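Local structure of extracellular solute-binding protein (Conexibacter woesei, 4P98) at residues A[43-48]-A[254-259]; A[99-104]-A[262-267]; A[67-72]-A[91-96]. The protein probably binds a small solute, perhaps a nucleoside as in PnrA-like relatives of the BMP lipoprotein family, and delivers it to an ABC transporter. One frame throughout, in Å; residues are numbered along the deposited sequence.

Interaction 1: A[43-48]-A[254-259]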
ATOM      1  N   GLU A  43      15.745   0.200   0.710  1.00 18.49           N
ATOM      2  CA  GLU A  43      16.792  -0.728   0.275  1.00 20.91           C
ATOM      3  C   GLU A  43      17.223  -0.419  -1.156  1.00 19.46           C
ATOM      4  O   GLU A  43      18.407  -0.313  -1.433  1.00 18.76           O
ATOM      5  CB  GLU A  43      16.323  -2.188   0.367  1.00 24.85           C
ATOM      6  CG  GLU A  43      16.602  -2.844   1.702  1.00 31.87           C
ATOM      7  CD  GLU A  43      18.089  -2.888   2.019  1.00 36.61           C
ATOM      8  OE1 GLU A  43      18.833  -3.637   1.348  1.00 44.88           O
ATOM      9  OE2 GLU A  43      18.517  -2.165   2.936  1.00 40.88           O
ATOM     10  N   ARG A  44      16.258  -0.265  -2.053  1.00 17.84           N
ATOM     11  CA  ARG A  44      16.566   0.039  -3.447  1.00 18.42           C
ATOM     12  C   ARG A  44      17.245   1.400  -3.611  1.00 18.62           C
ATOM     13  O   ARG A  44      18.012   1.587  -4.555  1.00 19.43           O
ATOM     14  CB  ARG A  44      15.311  -0.049  -4.320  1.00 19.56           C
ATOM     15  CG  ARG A  44      14.735  -1.455  -4.408  1.00 22.79           C
ATOM     16  CD  ARG A  44      13.326  -1.445  -4.968  1.00 27.74           C
ATOM     17  NE  ARG A  44      13.312  -1.271  -6.422  1.00 29.42           N
ATOM     18  CZ  ARG A  44      12.328  -0.698  -7.121  1.00 34.12           C
ATOM     19  NH1 ARG A  44      12.439  -0.615  -8.447  1.00 33.80           N
ATOM     20  NH2 ARG A  44      11.236  -0.195  -6.512  1.00 33.84           N
ATOM     21  N   LEU A  45      16.980   2.330  -2.690  1.00 16.54           N
ATOM     22  CA  LEU A  45      17.573   3.673  -2.728  1.00 16.53           C
ATOM     23  C   LEU A  45      19.079   3.674  -2.454  1.00 16.85           C
ATOM     24  O   LEU A  45      19.772   4.615  -2.825  1.00 18.14           O
ATOM     25  CB  LEU A  45      16.875   4.586  -1.725  1.00 16.40           C
ATOM     26  CG  LEU A  45      17.105   6.089  -1.815  1.00 17.17           C
ATOM     27  CD1 LEU A  45      16.412   6.650  -3.053  1.00 17.60           C
ATOM     28  CD2 LEU A  45      16.575   6.772  -0.559  1.00 16.47           C
ATOM     29  N   LYS A  46      19.592   2.624  -1.820  1.00 18.43           N
ATOM     30  CA  LYS A  46      21.043   2.511  -1.586  1.00 21.17           C
ATOM     31  C   LYS A  46      21.855   2.603  -2.884  1.00 21.03           C
ATOM     32  O   LYS A  46      22.962   3.138  -2.896  1.00 20.82           O
ATOM     33  CB  LYS A  46      21.362   1.223  -0.835  1.00 23.80           C
ATOM     34  CG  LYS A  46      20.722   1.210   0.546  1.00 27.27           C
ATOM     35  CD  LYS A  46      21.057  -0.025   1.363  1.00 30.62           C
ATOM     36  CE  LYS A  46      20.411   0.099   2.734  1.00 32.08           C
ATOM     37  NZ  LYS A  46      20.762  -1.062   3.604  1.00 38.46           N
ATOM     38  N   ALA A  47      21.283   2.115  -3.981  1.00 20.36           N
ATOM     39  CA  ALA A  47      21.926   2.204  -5.297  1.00 22.16           C
ATOM     40  C   ALA A  47      22.005   3.632  -5.836  1.00 21.38           C
ATOM     41  O   ALA A  47      22.788   3.905  -6.732  1.00 20.01           O
ATOM     42  CB  ALA A  47      21.202   1.313  -6.294  1.00 23.00           C
ATOM     43  N   ASP A  48      21.191   4.536  -5.299  1.00 21.43           N
ATOM     44  CA  ASP A  48      21.245   5.945  -5.672  1.00 22.58           C
ATOM     45  C   ASP A  48      22.169   6.742  -4.748  1.00 24.87           C
ATOM     46  O   ASP A  48      22.203   7.969  -4.820  1.00 26.92           O
ATOM     47  CB  ASP A  48      19.837   6.548  -5.663  1.00 22.84           C
ATOM     48  CG  ASP A  48      18.910   5.858  -6.632  1.00 22.50           C
ATOM     49  OD1 ASP A  48      19.175   5.938  -7.838  1.00 27.54           O
ATOM     50  OD2 ASP A  48      17.926   5.218  -6.207  1.00 22.66           O
ATOM     51  N   SER A 254      13.399  11.228  -5.931  1.00 13.05           N
ATOM     52  CA  SER A 254      13.141  12.657  -6.118  1.00 13.33           C
ATOM     53  C   SER A 254      13.631  13.465  -4.910  1.00 13.89           C
ATOM     54  O   SER A 254      14.208  14.552  -5.071  1.00 14.80           O
ATOM     55  CB  SER A 254      11.655  12.912  -6.380  1.00 13.21           C
ATOM     56  OG  SER A 254      11.409  14.308  -6.554  1.00 14.80           O
ATOM     57  N   TYR A 255      13.416  12.942  -3.705  1.00 11.97           N
ATOM     58  CA  TYR A 255      13.972  13.578  -2.504  1.00 12.28           C
ATOM     59  C   TYR A 255      15.493  13.762  -2.565  1.00 12.32           C
ATOM     60  O   TYR A 255      16.016  14.818  -2.200  1.00 13.40           O
ATOM     61  CB  TYR A 255      13.634  12.760  -1.245  1.00 12.33           C
ATOM     62  CG  TYR A 255      12.171  12.685  -0.848  1.00 11.59           C
ATOM     63  CD1 TYR A 255      11.236  13.612  -1.292  1.00 11.00           C
ATOM     64  CD2 TYR A 255      11.733  11.684   0.020  1.00 11.37           C
ATOM     65  CE1 TYR A 255       9.905  13.530  -0.907  1.00 11.45           C
ATOM     66  CE2 TYR A 255      10.409  11.604   0.415  1.00 11.27           C
ATOM     67  CZ  TYR A 255       9.502  12.529  -0.027  1.00 10.79           C
ATOM     68  OH  TYR A 255       8.188  12.430   0.384  1.00 11.24           O
ATOM     69  N   LEU A 256      16.210  12.734  -3.002  1.00 12.03           N
ATOM     70  CA  LEU A 256      17.673  12.836  -3.111  1.00 14.67           C
ATOM     71  C   LEU A 256      18.079  13.869  -4.157  1.00 14.98           C
ATOM     72  O   LEU A 256      18.991  14.675  -3.938  1.00 15.66           O
ATOM     73  CB  LEU A 256      18.283  11.481  -3.454  1.00 15.92           C
ATOM     74  CG  LEU A 256      18.094  10.321  -2.483  1.00 17.75           C
ATOM     75  CD1 LEU A 256      19.069   9.205  -2.824  1.00 20.35           C
ATOM     76  CD2 LEU A 256      18.244  10.726  -1.027  1.00 19.21           C
ATOM     77  N   GLU A 257      17.392  13.865  -5.293  1.00 15.84           N
ATOM     78  CA  GLU A 257      17.665  14.861  -6.337  1.00 17.58           C
ATOM     79  C   GLU A 257      17.398  16.290  -5.874  1.00 16.71           C
ATOM     80  O   GLU A 257      18.171  17.209  -6.170  1.00 19.79           O
ATOM     81  CB  GLU A 257      16.872  14.545  -7.601  1.00 18.81           C
ATOM     82  CG  GLU A 257      17.502  13.428  -8.418  1.00 23.28           C
ATOM     83  CD  GLU A 257      18.834  13.868  -9.010  1.00 29.73           C
ATOM     84  OE1 GLU A 257      18.830  14.715  -9.937  1.00 36.13           O
ATOM     85  OE2 GLU A 257      19.881  13.408  -8.524  1.00 32.12           O
ATOM     86  N   GLN A 258      16.310  16.473  -5.145  1.00 15.41           N
ATOM     87  CA  GLN A 258      15.971  17.772  -4.590  1.00 15.80           C
ATOM     88  C   GLN A 258      17.050  18.263  -3.641  1.00 16.75           C
ATOM     89  O   GLN A 258      17.448  19.423  -3.696  1.00 17.72           O
ATOM     90  CB  GLN A 258      14.638  17.710  -3.859  1.00 14.12           C
ATOM     91  CG  GLN A 258      13.436  17.613  -4.762  1.00 14.32           C
ATOM     92  CD  GLN A 258      12.171  17.300  -3.985  1.00 14.57           C
ATOM     93  OE1 GLN A 258      11.841  17.986  -3.008  1.00 13.07           O
ATOM     94  NE2 GLN A 258      11.450  16.273  -4.418  1.00 12.46           N
ATOM     95  N   ILE A 259      17.511  17.377  -2.765  1.00 17.92           N
ATOM     96  CA  ILE A 259      18.555  17.734  -1.802  1.00 18.79           C
ATOM     97  C   ILE A 259      19.840  18.097  -2.550  1.00 19.47           C
ATOM     98  O   ILE A 259      20.475  19.094  -2.246  1.00 17.83           O
ATOM     99  CB  ILE A 259      18.772  16.588  -0.798  1.00 17.69           C
ATOM    100  CG1 ILE A 259      17.588  16.545   0.171  1.00 17.81           C
ATOM    101  CG2 ILE A 259      20.077  16.745  -0.035  1.00 18.36           C
ATOM    102  CD1 ILE A 259      17.460  15.231   0.900  1.00 18.39           C
TER

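Interaction 2: A[99-104]-A[262-267]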
ATOM      1  N   ASP A  99      17.459  23.521   8.074  1.00 21.37           N
ATOM      2  CA  ASP A  99      18.359  23.021   7.028  1.00 23.30           C
ATOM      3  C   ASP A  99      18.338  21.497   6.866  1.00 20.64           C
ATOM      4  O   ASP A  99      19.042  20.967   6.017  1.00 23.57           O
ATOM      5  CB  ASP A  99      19.797  23.500   7.286  1.00 26.40           C
ATOM      6  CG  ASP A  99      19.952  25.000   7.121  1.00 31.20           C
ATOM      7  OD1 ASP A  99      19.181  25.612   6.353  1.00 35.40           O
ATOM      8  OD2 ASP A  99      20.855  25.574   7.758  1.00 37.17           O
ATOM      9  N   VAL A 100      17.550  20.798   7.680  1.00 18.67           N
ATOM     10  CA  VAL A 100      17.353  19.357   7.524  1.00 16.88           C
ATOM     11  C   VAL A 100      16.069  19.157   6.721  1.00 16.55           C
ATOM     12  O   VAL A 100      15.146  19.972   6.791  1.00 16.31           O
ATOM     13  CB  VAL A 100      17.296  18.654   8.893  1.00 17.38           C
ATOM     14  CG1 VAL A 100      17.107  17.151   8.745  1.00 17.33           C
ATOM     15  CG2 VAL A 100      18.589  18.936   9.664  1.00 17.72           C
ATOM     16  N   HIS A 101      16.022  18.078   5.950  1.00 16.09           N
ATOM     17  CA  HIS A 101      14.914  17.812   5.044  1.00 15.75           C
ATOM     18  C   HIS A 101      14.055  16.675   5.592  1.00 14.34           C
ATOM     19  O   HIS A 101      14.581  15.683   6.097  1.00 15.56           O
ATOM     20  CB  HIS A 101      15.473  17.491   3.655  1.00 16.24           C
ATOM     21  CG  HIS A 101      16.483  18.492   3.183  1.00 16.28           C
ATOM     22  ND1 HIS A 101      17.842  18.263   3.233  1.00 18.17           N
ATOM     23  CD2 HIS A 101      16.333  19.755   2.725  1.00 18.52           C
ATOM     24  CE1 HIS A 101      18.483  19.330   2.783  1.00 18.26           C
ATOM     25  NE2 HIS A 101      17.590  20.249   2.472  1.00 18.69           N
ATOM     26  N   PHE A 102      12.736  16.838   5.513  1.00 13.30           N
ATOM     27  CA  PHE A 102      11.791  15.891   6.100  1.00 12.93           C
ATOM     28  C   PHE A 102      10.702  15.481   5.121  1.00 12.80           C
ATOM     29  O   PHE A 102      10.343  16.250   4.226  1.00 12.33           O
ATOM     30  CB  PHE A 102      11.124  16.512   7.327  1.00 12.78           C
ATOM     31  CG  PHE A 102      12.089  16.888   8.425  1.00 12.99           C
ATOM     32  CD1 PHE A 102      12.771  18.094   8.396  1.00 13.26           C
ATOM     33  CD2 PHE A 102      12.297  16.032   9.498  1.00 14.58           C
ATOM     34  CE1 PHE A 102      13.664  18.434   9.403  1.00 14.27           C
ATOM     35  CE2 PHE A 102      13.180  16.370  10.517  1.00 15.01           C
ATOM     36  CZ  PHE A 102      13.860  17.564  10.469  1.00 14.67           C
ATOM     37  N   SER A 103      10.169  14.277   5.320  1.00 11.86           N
ATOM     38  CA  SER A 103       9.019  13.786   4.563  1.00 11.79           C
ATOM     39  C   SER A 103       7.948  13.284   5.507  1.00 12.18           C
ATOM     40  O   SER A 103       8.248  12.644   6.521  1.00 13.37           O
ATOM     41  CB  SER A 103       9.438  12.672   3.620  1.00 11.30           C
ATOM     42  OG  SER A 103       8.324  11.980   3.087  1.00 11.93           O
ATOM     43  N   ALA A 104       6.698  13.562   5.167  1.00 12.67           N
ATOM     44  CA  ALA A 104       5.562  13.097   5.952  1.00 12.29           C
ATOM     45  C   ALA A 104       4.471  12.610   5.016  1.00 12.70           C
ATOM     46  O   ALA A 104       4.393  13.052   3.863  1.00 12.05           O
ATOM     47  CB  ALA A 104       5.041  14.220   6.836  1.00 12.60           C
ATOM     48  N   GLY A 262      19.393  21.514  -4.188  1.00 20.71           N
ATOM     49  CA  GLY A 262      18.944  22.585  -3.321  1.00 19.78           C
ATOM     50  C   GLY A 262      17.501  23.003  -3.526  1.00 18.70           C
ATOM     51  O   GLY A 262      17.151  24.132  -3.219  1.00 19.87           O
ATOM     52  N   THR A 263      16.655  22.104  -4.033  1.00 15.96           N
ATOM     53  CA  THR A 263      15.256  22.441  -4.327  1.00 16.81           C
ATOM     54  C   THR A 263      14.229  21.755  -3.412  1.00 16.20           C
ATOM     55  O   THR A 263      13.033  21.800  -3.667  1.00 17.54           O
ATOM     56  CB  THR A 263      14.906  22.046  -5.768  1.00 16.70           C
ATOM     57  OG1 THR A 263      15.160  20.645  -5.950  1.00 16.22           O
ATOM     58  CG2 THR A 263      15.732  22.851  -6.745  1.00 17.45           C
ATOM     59  N   PHE A 264      14.687  21.114  -2.352  1.00 16.34           N
ATOM     60  CA  PHE A 264      13.789  20.366  -1.475  1.00 15.08           C
ATOM     61  C   PHE A 264      12.796  21.247  -0.745  1.00 14.35           C
ATOM     62  O   PHE A 264      13.134  22.337  -0.295  1.00 16.11           O
ATOM     63  CB  PHE A 264      14.602  19.551  -0.463  1.00 14.79           C
ATOM     64  CG  PHE A 264      13.790  18.514   0.272  1.00 13.60           C
ATOM     65  CD1 PHE A 264      12.988  18.877   1.354  1.00 14.03           C
ATOM     66  CD2 PHE A 264      13.821  17.183  -0.113  1.00 13.75           C
ATOM     67  CE1 PHE A 264      12.221  17.928   2.026  1.00 13.56           C
ATOM     68  CE2 PHE A 264      13.059  16.228   0.553  1.00 14.11           C
ATOM     69  CZ  PHE A 264      12.263  16.606   1.629  1.00 13.70           C
ATOM     70  N   GLY A 265      11.563  20.777  -0.636  1.00 13.77           N
ATOM     71  CA  GLY A 265      10.575  21.396   0.243  1.00 14.37           C
ATOM     72  C   GLY A 265       9.248  21.708  -0.435  1.00 14.95           C
ATOM     73  O   GLY A 265       9.205  22.165  -1.582  1.00 15.69           O
ATOM     74  N   ARG A 266       8.168  21.460   0.292  1.00 14.52           N
ATOM     75  CA  ARG A 266       6.807  21.785  -0.129  1.00 15.87           C
ATOM     76  C   ARG A 266       6.289  21.064  -1.373  1.00 15.08           C
ATOM     77  O   ARG A 266       5.238  21.416  -1.884  1.00 16.41           O
ATOM     78  CB  ARG A 266       6.606  23.312  -0.214  1.00 18.60           C
ATOM     79  CG  ARG A 266       6.395  23.872   1.178  1.00 22.13           C
ATOM     80  CD  ARG A 266       6.409  25.375   1.294  1.00 24.26           C
ATOM     81  NE  ARG A 266       6.009  25.723   2.663  1.00 27.93           N
ATOM     82  CZ  ARG A 266       6.047  26.944   3.192  1.00 28.93           C
ATOM     83  NH1 ARG A 266       5.653  27.124   4.446  1.00 29.63           N
ATOM     84  NH2 ARG A 266       6.492  27.976   2.495  1.00 30.69           N
ATOM     85  N   ARG A 267       6.976  20.008  -1.798  1.00 13.64           N
ATOM     86  CA  ARG A 267       6.445  19.100  -2.805  1.00 14.20           C
ATOM     87  C   ARG A 267       5.301  18.317  -2.189  1.00 14.45           C
ATOM     88  O   ARG A 267       5.379  17.904  -1.014  1.00 13.78           O
ATOM     89  CB  ARG A 267       7.529  18.146  -3.288  1.00 15.33           C
ATOM     90  CG  ARG A 267       7.251  17.500  -4.642  1.00 17.58           C
ATOM     91  CD  ARG A 267       7.343  18.516  -5.794  1.00 16.81           C
ATOM     92  NE  ARG A 267       8.684  19.075  -5.965  1.00 17.97           N
ATOM     93  CZ  ARG A 267       9.690  18.478  -6.604  1.00 19.17           C
ATOM     94  NH1 ARG A 267       9.542  17.260  -7.134  1.00 18.08           N
ATOM     95  NH2 ARG A 267      10.868  19.101  -6.702  1.00 21.06           N
TER

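Interaction 3: A[67-72]-A[91-96]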
ATOM      1  N   VAL A  67      13.008  10.457  18.542  1.00 21.87           N
ATOM      2  CA  VAL A  67      13.808   9.689  17.588  1.00 20.84           C
ATOM      3  C   VAL A  67      14.077  10.546  16.351  1.00 21.19           C
ATOM      4  O   VAL A  67      15.206  10.612  15.858  1.00 17.78           O
ATOM      5  CB  VAL A  67      13.096   8.380  17.177  1.00 22.84           C
ATOM      6  CG1 VAL A  67      13.822   7.688  16.032  1.00 23.36           C
ATOM      7  CG2 VAL A  67      12.976   7.436  18.363  1.00 25.71           C
ATOM      8  N   ILE A  68      13.030  11.200  15.852  1.00 19.85           N
ATOM      9  CA  ILE A  68      13.159  12.118  14.723  1.00 17.49           C
ATOM     10  C   ILE A  68      14.156  13.238  15.074  1.00 17.61           C
ATOM     11  O   ILE A  68      15.067  13.541  14.303  1.00 18.90           O
ATOM     12  CB  ILE A  68      11.771  12.694  14.324  1.00 16.14           C
ATOM     13  CG1 ILE A  68      10.894  11.587  13.747  1.00 16.12           C
ATOM     14  CG2 ILE A  68      11.919  13.829  13.319  1.00 15.30           C
ATOM     15  CD1 ILE A  68       9.417  11.912  13.756  1.00 16.57           C
ATOM     16  N   ARG A  69      14.000  13.834  16.252  1.00 18.96           N
ATOM     17  CA  ARG A  69      14.888  14.910  16.689  1.00 19.77           C
ATOM     18  C   ARG A  69      16.347  14.448  16.713  1.00 18.95           C
ATOM     19  O   ARG A  69      17.240  15.173  16.274  1.00 17.75           O
ATOM     20  CB  ARG A  69      14.480  15.430  18.074  1.00 21.56           C
ATOM     21  CG  ARG A  69      15.349  16.581  18.569  1.00 23.61           C
ATOM     22  CD  ARG A  69      14.836  17.215  19.856  1.00 23.48           C
ATOM     23  NE  ARG A  69      13.534  17.837  19.649  1.00 22.23           N
ATOM     24  CZ  ARG A  69      12.371  17.344  20.056  1.00 23.17           C
ATOM     25  NH1 ARG A  69      12.305  16.209  20.755  1.00 24.40           N
ATOM     26  NH2 ARG A  69      11.256  18.008  19.775  1.00 21.59           N
ATOM     27  N   GLN A  70      16.569  13.242  17.220  1.00 19.06           N
ATOM     28  CA  GLN A  70      17.912  12.684  17.349  1.00 22.41           C
ATOM     29  C   GLN A  70      18.585  12.497  15.991  1.00 22.26           C
ATOM     30  O   GLN A  70      19.765  12.792  15.842  1.00 22.64           O
ATOM     31  CB  GLN A  70      17.852  11.351  18.114  1.00 27.39           C
ATOM     32  CG  GLN A  70      19.171  10.617  18.205  1.00 34.65           C
ATOM     33  CD  GLN A  70      19.090   9.369  19.067  1.00 46.05           C
ATOM     34  OE1 GLN A  70      18.014   8.779  19.253  1.00 53.17           O
ATOM     35  NE2 GLN A  70      20.229   8.959  19.598  1.00 47.97           N
ATOM     36  N   PHE A  71      17.846  12.021  14.991  1.00 21.06           N
ATOM     37  CA  PHE A  71      18.413  11.901  13.651  1.00 20.88           C
ATOM     38  C   PHE A  71      18.768  13.265  13.066  1.00 20.67           C
ATOM     39  O   PHE A  71      19.828  13.430  12.462  1.00 21.67           O
ATOM     40  CB  PHE A  71      17.467  11.155  12.700  1.00 19.93           C
ATOM     41  CG  PHE A  71      17.493   9.661  12.865  1.00 21.53           C
ATOM     42  CD1 PHE A  71      18.676   8.949  12.686  1.00 23.65           C
ATOM     43  CD2 PHE A  71      16.341   8.959  13.171  1.00 20.38           C
ATOM     44  CE1 PHE A  71      18.702   7.567  12.808  1.00 23.67           C
ATOM     45  CE2 PHE A  71      16.361   7.581  13.306  1.00 21.93           C
ATOM     46  CZ  PHE A  71      17.544   6.882  13.131  1.00 22.71           C
ATOM     47  N   ALA A  72      17.881  14.241  13.235  1.00 19.07           N
ATOM     48  CA  ALA A  72      18.153  15.593  12.748  1.00 19.66           C
ATOM     49  C   ALA A  72      19.349  16.215  13.464  1.00 19.71           C
ATOM     50  O   ALA A  72      20.177  16.864  12.833  1.00 20.10           O
ATOM     51  CB  ALA A  72      16.932  16.475  12.914  1.00 18.92           C
ATOM     52  N   LEU A  91       6.293  17.083  11.355  1.00 11.54           N
ATOM     53  CA  LEU A  91       6.055  18.507  11.111  1.00 14.04           C
ATOM     54  C   LEU A  91       6.563  19.390  12.253  1.00 14.97           C
ATOM     55  O   LEU A  91       7.053  20.480  12.011  1.00 15.33           O
ATOM     56  CB  LEU A  91       4.576  18.788  10.859  1.00 15.26           C
ATOM     57  CG  LEU A  91       3.966  18.068   9.656  1.00 16.26           C
ATOM     58  CD1 LEU A  91       2.474  18.290   9.647  1.00 18.79           C
ATOM     59  CD2 LEU A  91       4.575  18.580   8.369  1.00 18.21           C
ATOM     60  N   ARG A  92       6.452  18.910  13.490  1.00 16.25           N
ATOM     61  CA  ARG A  92       6.903  19.675  14.654  1.00 16.77           C
ATOM     62  C   ARG A  92       8.424  19.816  14.704  1.00 16.02           C
ATOM     63  O   ARG A  92       8.949  20.917  14.913  1.00 16.50           O
ATOM     64  CB  ARG A  92       6.398  19.026  15.948  1.00 17.96           C
ATOM     65  CG  ARG A  92       4.881  18.967  16.084  1.00 19.23           C
ATOM     66  CD  ARG A  92       4.518  18.463  17.467  1.00 20.52           C
ATOM     67  NE  ARG A  92       4.911  19.474  18.432  1.00 20.30           N
ATOM     68  CZ  ARG A  92       4.163  20.514  18.775  1.00 20.25           C
ATOM     69  NH1 ARG A  92       2.940  20.665  18.276  1.00 20.81           N
ATOM     70  NH2 ARG A  92       4.635  21.400  19.638  1.00 21.20           N
ATOM     71  N   VAL A  93       9.126  18.706  14.493  1.00 14.44           N
ATOM     72  CA  VAL A  93      10.581  18.704  14.565  1.00 15.26           C
ATOM     73  C   VAL A  93      11.174  19.467  13.383  1.00 15.23           C
ATOM     74  O   VAL A  93      12.176  20.155  13.541  1.00 16.32           O
ATOM     75  CB  VAL A  93      11.149  17.275  14.684  1.00 16.31           C
ATOM     76  CG1 VAL A  93      12.670  17.280  14.717  1.00 17.91           C
ATOM     77  CG2 VAL A  93      10.619  16.622  15.953  1.00 17.93           C
ATOM     78  N   ALA A  94      10.539  19.379  12.216  1.00 14.24           N
ATOM     79  CA  ALA A  94      10.985  20.137  11.048  1.00 15.27           C
ATOM     80  C   ALA A  94      11.214  21.623  11.352  1.00 15.81           C
ATOM     81  O   ALA A  94      12.183  22.202  10.865  1.00 17.27           O
ATOM     82  CB  ALA A  94      10.003  19.979   9.884  1.00 16.58           C
ATOM     83  N   THR A  95      10.347  22.219  12.173  1.00 15.61           N
ATOM     84  CA  THR A  95      10.475  23.632  12.534  1.00 17.19           C
ATOM     85  C   THR A  95      11.753  23.916  13.327  1.00 17.28           C
ATOM     86  O   THR A  95      12.219  25.044  13.326  1.00 17.00           O
ATOM     87  CB  THR A  95       9.272  24.140  13.357  1.00 18.17           C
ATOM     88  OG1 THR A  95       9.287  23.532  14.660  1.00 20.29           O
ATOM     89  CG2 THR A  95       7.944  23.831  12.647  1.00 18.86           C
ATOM     90  N   GLU A  96      12.308  22.900  13.993  1.00 17.66           N
ATOM     91  CA  GLU A  96      13.536  23.040  14.787  1.00 19.20           C
ATOM     92  C   GLU A  96      14.824  22.974  13.962  1.00 20.06           C
ATOM     93  O   GLU A  96      15.877  23.424  14.420  1.00 20.94           O
ATOM     94  CB  GLU A  96      13.610  21.945  15.864  1.00 19.55           C
ATOM     95  CG  GLU A  96      12.428  21.871  16.817  1.00 19.53           C
ATOM     96  CD  GLU A  96      12.465  20.632  17.714  1.00 22.78           C
ATOM     97  OE1 GLU A  96      13.534  20.000  17.860  1.00 22.02           O
ATOM     98  OE2 GLU A  96      11.413  20.265  18.274  1.00 25.94           O
TER

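Interaction 1: A[43-48]-A[254-259]
Leu45 and Leu256 meet tip to tip, each sent out from its own helix toward the other. One methyl does most of the work. CD1 of Leu256 lies 3.7 Å from CD1 of Leu45 and 3.8 Å from its branch carbon CG, so it sits against the fork of the facing leucine. With CG of Leu45 anti to the backbone N (chi1 -166°) and CG of Leu256 anti to the carbonyl carbon (chi1 -61°), both branch ends point at the facing segment.

Asp48 borders the same methyl. Its CB is 4.0 Å from Leu256 CD1, and its backbone O is 3.9 Å from that carbon. Two polar atoms of Asp48 bond to helix 249-261: OD2 to Gln253 NE2 and the backbone O to Arg260 NH1. A small apolar contact is thus flanked by polar links between the same two parts of the chain. Leu45 also packs on Leu249, Tyr252 and Gln253, which extends its contact along helix 249-261. On the outer side of helix 34-45, Lys46 NZ bridges to Glu43 OE2 at 2.6 Å, within its own segment.

Segment 43-48, at the end of helix 34-45, packs here on helix 249-261 in an alpha/beta domain of the periplasmic-binding-protein type. Helix 34-45 follows the first strand, and helix 249-261 leads into the last strand of the six-stranded parallel sheet.

Interaction 2: A[99-104]-A[262-267]
A parallel sheet strand and the loop leading to the sheet's last strand meet here, through His101 and Phe264. CB of His101 stands over the face of the Phe264 ring, 3.6 Å from its centroid and 12° off the ring normal. This is a CH-pi contact. The two side chains lie alongside and run opposite ways. Their rings are inclined at 56°, with centroids 5.0 Å apart, and form an oblique pair. CD2 of His101 also comes to 3.6 Å from CB of Phe264, so the imidazole reaches back to the root of the phenylalanine.

Phe264 has CG anti to the backbone N (chi1 -167°), which carries its ring in over the start of strand 101-105. The backbone O of Phe102 then lies at the ring edge, in its plane, 3.2 Å from CZ.

In the six-stranded parallel sheet of this binding-protein domain, strand 101-105 runs between strands 78-82 and 118-123. Phe264 touches Leu78 and Asp119 of these neighbours, so its side chain spans three strands. The imidazole is fixed by a hydrogen bond from ND1 to the backbone O of Asp77. One face of the imidazole is covered by Ile259 of helix 249-261.

That helix closes with a Schellman motif, in which Gly262 adopts positive phi. Two residues on, the chain delivers Phe264 to the sheet. Past it, Arg267 N bonds to Asp119 OD1.

Interaction 3: A[67-72]-A[91-96]
Ile68 and Arg69 of helix 61-73 face Val93 and Glu96 of segment 91-96, in an alpha/beta domain where strand 78-82 lies between helices 61-73 and 84-94 in the chain. The tight part is apolar and faces the sheet. CG2 of Ile68 lies 3.8 Å from CB of Val93, and the two side chains cross obliquely. Val93 CG1 also comes to 3.8 Å from CA of Arg69, bringing the helices close at this point. Ile68 continues the packing onto Val86, Pro89 and Ile90, and onto Phe102 of the sheet.

On its more solvent-exposed side the contact becomes polar. Here Arg69 runs out with CG anti to the backbone N (chi1 -179°), then bends at chi3 (-64°), which turns the guanidinium toward Glu96. Val93 CG2 lies over one face of that group, so the apolar part floors the ionic one. A second carboxylate, that of Glu65, also pairs with Arg69 NH2.

NE and NH2 of Arg69 each take one oxygen of Glu96, in a bidentate side-on pair, and the guanidinium and carboxylate planes are only 9° apart. Both carboxylate oxygens use their syn lone pairs. NE meets OE1 at 2.8 Å, and NH2 meets OE2 at 2.7 Å in a nearly straight bond.

From the N terminus, helix 34-45 comes first. Its end meets helix 249-261 more than 200 residues later, so interaction 1 closes the longest loop. Interaction 3 is nested inside that loop and closes a short one, from helix 61-73 to helix 84-94. Strand 101-105 follows directly and opens interaction 2, which ends in the loop after helix 249-261. Interactions 1 and 2 therefore cross along the chain. They touch through Tyr255 OH and Ser103 OG. Interactions 2 and 3 are in series and meet at Phe102, which packs on Ile68, Ala72 and Ala94. Strand 101-105 thus lies between the helix pair of interaction 3 and the late segment around helix 249-261.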